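Long-range contact in xyloglucan-specific endo-beta-1,4-glucanase BoGH9A (Bacteroides ovatus, PDB 6DHT), which hydrolyses internal beta-1,4-glucosidic linkages in the backbone of xyloglucan, releasing xyloglucan oligosaccharides: residues 414-419 with 461-466. Numbering follows the deposited sequence.
Sequences KVIEGA and DVYLTN. With EDO (1,2-ethanediol), chain N.
Where helix 395-416 of the glycosyl hydrolase family 9 domain runs out into a turn, Ile416 packs against one flank of helix 461-474, meeting Val462, Tyr463 and Asn466. Beta-branching gives it two arms: CG1 sits between the backbone N and the carbonyl carbon (chi1 65°) and CG2 anti to the latter, sending them to different neighbours. Ile416 CD1 lies 3.9 Å from Val462 CG2 and comes obliquely to the Tyr463 ring. Ile416 CG2 rests 3.6 Å from Asn466 CG, the side chains crossing at about a right angle. Tyr463 OH is hydrogen-bonded to Asp413 OD1, tying the ring back to the helix that carries Ile416. Both helices belong to the catalytic domain, an (alpha/alpha)6 barrel in this family, here away from the active-site and metal residues. In the type II beta turn Ile416-Ala419, Gly418, with no side chain to clash, readily takes the positive phi of the third position, and Ala419 CB reaches 3.3 Å from Asn466 OD1. The buried amide of Asn466 is held at both ends: ND2 donates to Val462 O one helical turn back (2.9 Å, 160°), and OD1 accepts from Arg469 NH1. An alanine in place of Asn466 would probably open a gap beside Ile416 CG2 and leave Arg469 NH1 without this acceptor.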
ATOM      1  N   LYS A 414       6.516  -9.114 -19.567  1.00 21.01           N
ATOM      2  CA  LYS A 414       5.281  -8.760 -20.258  1.00 22.49           C
ATOM      3  C   LYS A 414       4.865  -7.325 -19.909  1.00 24.85           C
ATOM      4  O   LYS A 414       4.462  -6.549 -20.777  1.00 24.01           O
ATOM      5  CB  LYS A 414       4.173  -9.747 -19.903  1.00 25.59           C
ATOM      6  CG  LYS A 414       3.024  -9.802 -20.902  1.00 41.25           C
ATOM      7  CD  LYS A 414       1.991 -10.880 -20.532  1.00 46.87           C
ATOM      8  CE  LYS A 414       2.596 -12.284 -20.523  1.00 51.65           C
ATOM      9  NZ  LYS A 414       3.248 -12.637 -21.820  1.00 67.82           N
ATOM     10  N   VAL A 415       4.990  -6.966 -18.640  1.00 20.74           N
ATOM     11  CA  VAL A 415       4.603  -5.639 -18.170  1.00 20.76           C
ATOM     12  C   VAL A 415       5.415  -4.533 -18.840  1.00 19.83           C
ATOM     13  O   VAL A 415       4.859  -3.466 -19.147  1.00 22.45           O
ATOM     14  CB  VAL A 415       4.764  -5.551 -16.617  1.00 20.73           C
ATOM     15  CG1 VAL A 415       4.859  -4.098 -16.126  1.00 23.31           C
ATOM     16  CG2 VAL A 415       3.647  -6.288 -15.924  1.00 21.86           C
ATOM     17  N   ILE A 416       6.706  -4.753 -19.075  1.00 21.55           N
ATOM     18  CA  ILE A 416       7.586  -3.680 -19.544  1.00 22.10           C
ATOM     19  C   ILE A 416       7.620  -3.582 -21.067  1.00 23.16           C
ATOM     20  O   ILE A 416       8.193  -2.640 -21.628  1.00 23.55           O
ATOM     21  CB  ILE A 416       9.022  -3.787 -19.019  1.00 25.47           C
ATOM     22  CG1 ILE A 416       9.731  -5.041 -19.535  1.00 23.01           C
ATOM     23  CG2 ILE A 416       9.038  -3.764 -17.483  1.00 23.87           C
ATOM     24  CD1 ILE A 416      11.200  -5.045 -19.297  1.00 28.43           C
ATOM     25  N   GLU A 417       6.962  -4.521 -21.726  1.00 24.41           N
ATOM     26  CA  GLU A 417       6.978  -4.562 -23.183  1.00 25.95           C
ATOM     27  C   GLU A 417       6.364  -3.276 -23.727  1.00 25.46           C
ATOM     28  O   GLU A 417       5.210  -2.979 -23.452  1.00 24.57           O
ATOM     29  CB  GLU A 417       6.201  -5.777 -23.676  1.00 29.72           C
ATOM     30  CG  GLU A 417       6.532  -6.189 -25.093  1.00 46.18           C
ATOM     31  CD  GLU A 417       6.095  -7.616 -25.390  1.00 67.80           C
ATOM     32  OE1 GLU A 417       4.922  -7.960 -25.112  1.00 66.14           O
ATOM     33  OE2 GLU A 417       6.935  -8.398 -25.887  1.00 78.19           O
ATOM     34  N   GLY A 418       7.159  -2.497 -24.457  1.00 25.82           N
ATOM     35  CA  GLY A 418       6.647  -1.314 -25.129  1.00 25.72           C
ATOM     36  C   GLY A 418       6.527  -0.092 -24.242  1.00 28.90           C
ATOM     37  O   GLY A 418       6.041   0.951 -24.678  1.00 23.22           O
ATOM     38  N   ALA A 419       6.970  -0.198 -22.998  1.00 24.38           N
ATOM     39  CA  ALA A 419       6.813   0.905 -22.053  1.00 23.25           C
ATOM     40  C   ALA A 419       7.467   2.200 -22.547  1.00 23.95           C
ATOM     41  O   ALA A 419       6.971   3.273 -22.248  1.00 23.05           O
ATOM     42  CB  ALA A 419       7.350   0.510 -20.668  1.00 18.79           C
ATOM     43  N   ASP A 461      18.798  -3.836 -14.616  1.00 20.43           N
ATOM     44  CA  ASP A 461      18.401  -2.461 -14.363  1.00 22.74           C
ATOM     45  C   ASP A 461      17.075  -2.103 -15.019  1.00 19.66           C
ATOM     46  O   ASP A 461      16.345  -1.273 -14.492  1.00 19.14           O
ATOM     47  CB  ASP A 461      19.476  -1.484 -14.868  1.00 22.07           C
ATOM     48  CG  ASP A 461      20.713  -1.439 -13.984  1.00 32.80           C
ATOM     49  OD1 ASP A 461      20.630  -1.715 -12.773  1.00 31.57           O
ATOM     50  OD2 ASP A 461      21.790  -1.089 -14.506  1.00 41.97           O
ATOM     51  N   VAL A 462      16.741  -2.721 -16.148  1.00 17.11           N
ATOM     52  CA  VAL A 462      15.516  -2.370 -16.866  1.00 19.45           C
ATOM     53  C   VAL A 462      14.266  -2.525 -15.990  1.00 16.78           C
ATOM     54  O   VAL A 462      13.326  -1.747 -16.087  1.00 17.16           O
ATOM     55  CB  VAL A 462      15.399  -3.183 -18.189  1.00 22.76           C
ATOM     56  CG1 VAL A 462      15.213  -4.661 -17.917  1.00 23.00           C
ATOM     57  CG2 VAL A 462      14.305  -2.644 -19.070  1.00 24.88           C
ATOM     58  N   TYR A 463      14.249  -3.527 -15.121  1.00 17.73           N
ATOM     59  CA  TYR A 463      13.075  -3.707 -14.284  1.00 15.63           C
ATOM     60  C   TYR A 463      12.940  -2.545 -13.283  1.00 15.89           C
ATOM     61  O   TYR A 463      11.837  -2.040 -13.050  1.00 14.72           O
ATOM     62  CB  TYR A 463      13.222  -5.015 -13.530  1.00 15.80           C
ATOM     63  CG  TYR A 463      13.204  -6.272 -14.384  1.00 16.47           C
ATOM     64  CD1 TYR A 463      12.213  -6.515 -15.315  1.00 18.15           C
ATOM     65  CD2 TYR A 463      14.182  -7.236 -14.216  1.00 19.49           C
ATOM     66  CE1 TYR A 463      12.195  -7.668 -16.058  1.00 22.27           C
ATOM     67  CE2 TYR A 463      14.164  -8.396 -14.938  1.00 19.14           C
ATOM     68  CZ  TYR A 463      13.184  -8.615 -15.853  1.00 22.90           C
ATOM     69  OH  TYR A 463      13.175  -9.778 -16.589  1.00 24.96           O
ATOM     70  N   LEU A 464      14.051  -2.138 -12.691  1.00 15.44           N
ATOM     71  CA  LEU A 464      14.057  -1.032 -11.741  1.00 16.09           C
ATOM     72  C   LEU A 464      13.712   0.291 -12.430  1.00 18.23           C
ATOM     73  O   LEU A 464      12.963   1.106 -11.895  1.00 15.08           O
ATOM     74  CB  LEU A 464      15.395  -0.964 -11.023  1.00 18.41           C
ATOM     75  CG  LEU A 464      15.506   0.079  -9.924  1.00 20.66           C
ATOM     76  CD1 LEU A 464      14.479  -0.210  -8.856  1.00 22.39           C
ATOM     77  CD2 LEU A 464      16.894   0.086  -9.349  1.00 23.47           C
ATOM     78  N   THR A 465      14.238   0.484 -13.636  1.00 15.76           N
ATOM     79  CA  THR A 465      13.954   1.682 -14.399  1.00 16.71           C
ATOM     80  C   THR A 465      12.460   1.807 -14.585  1.00 16.46           C
ATOM     81  O   THR A 465      11.889   2.914 -14.464  1.00 14.64           O
ATOM     82  CB  THR A 465      14.663   1.608 -15.754  1.00 15.97           C
ATOM     83  OG1 THR A 465      16.064   1.683 -15.536  1.00 18.20           O
ATOM     84  CG2 THR A 465      14.278   2.778 -16.637  1.00 20.11           C
ATOM     85  N   ASN A 466      11.796   0.699 -14.891  1.00 14.97           N
ATOM     86  CA  ASN A 466      10.365   0.709 -15.087  1.00 14.09           C
ATOM     87  C   ASN A 466       9.551   0.937 -13.799  1.00 13.28           C
ATOM     88  O   ASN A 466       8.468   1.514 -13.828  1.00 13.81           O
ATOM     89  CB  ASN A 466       9.925  -0.538 -15.869  1.00 15.89           C
ATOM     90  CG  ASN A 466      10.135  -0.366 -17.360  1.00 14.90           C
ATOM     91  OD1 ASN A 466       9.306   0.254 -18.015  1.00 17.66           O
ATOM     92  ND2 ASN A 466      11.218  -0.908 -17.888  1.00 18.02           N
TER
HETATM   93  C1  EDO N 613      19.440   1.317 -12.533  1.00 40.55           C
HETATM   94  O1  EDO N 613      19.564   0.269 -11.566  1.00 46.03           O
HETATM   95  C2  EDO N 613      18.022   1.329 -13.094  1.00 34.93           C
HETATM   96  O2  EDO N 613      17.213   2.278 -12.386  1.00 37.39           O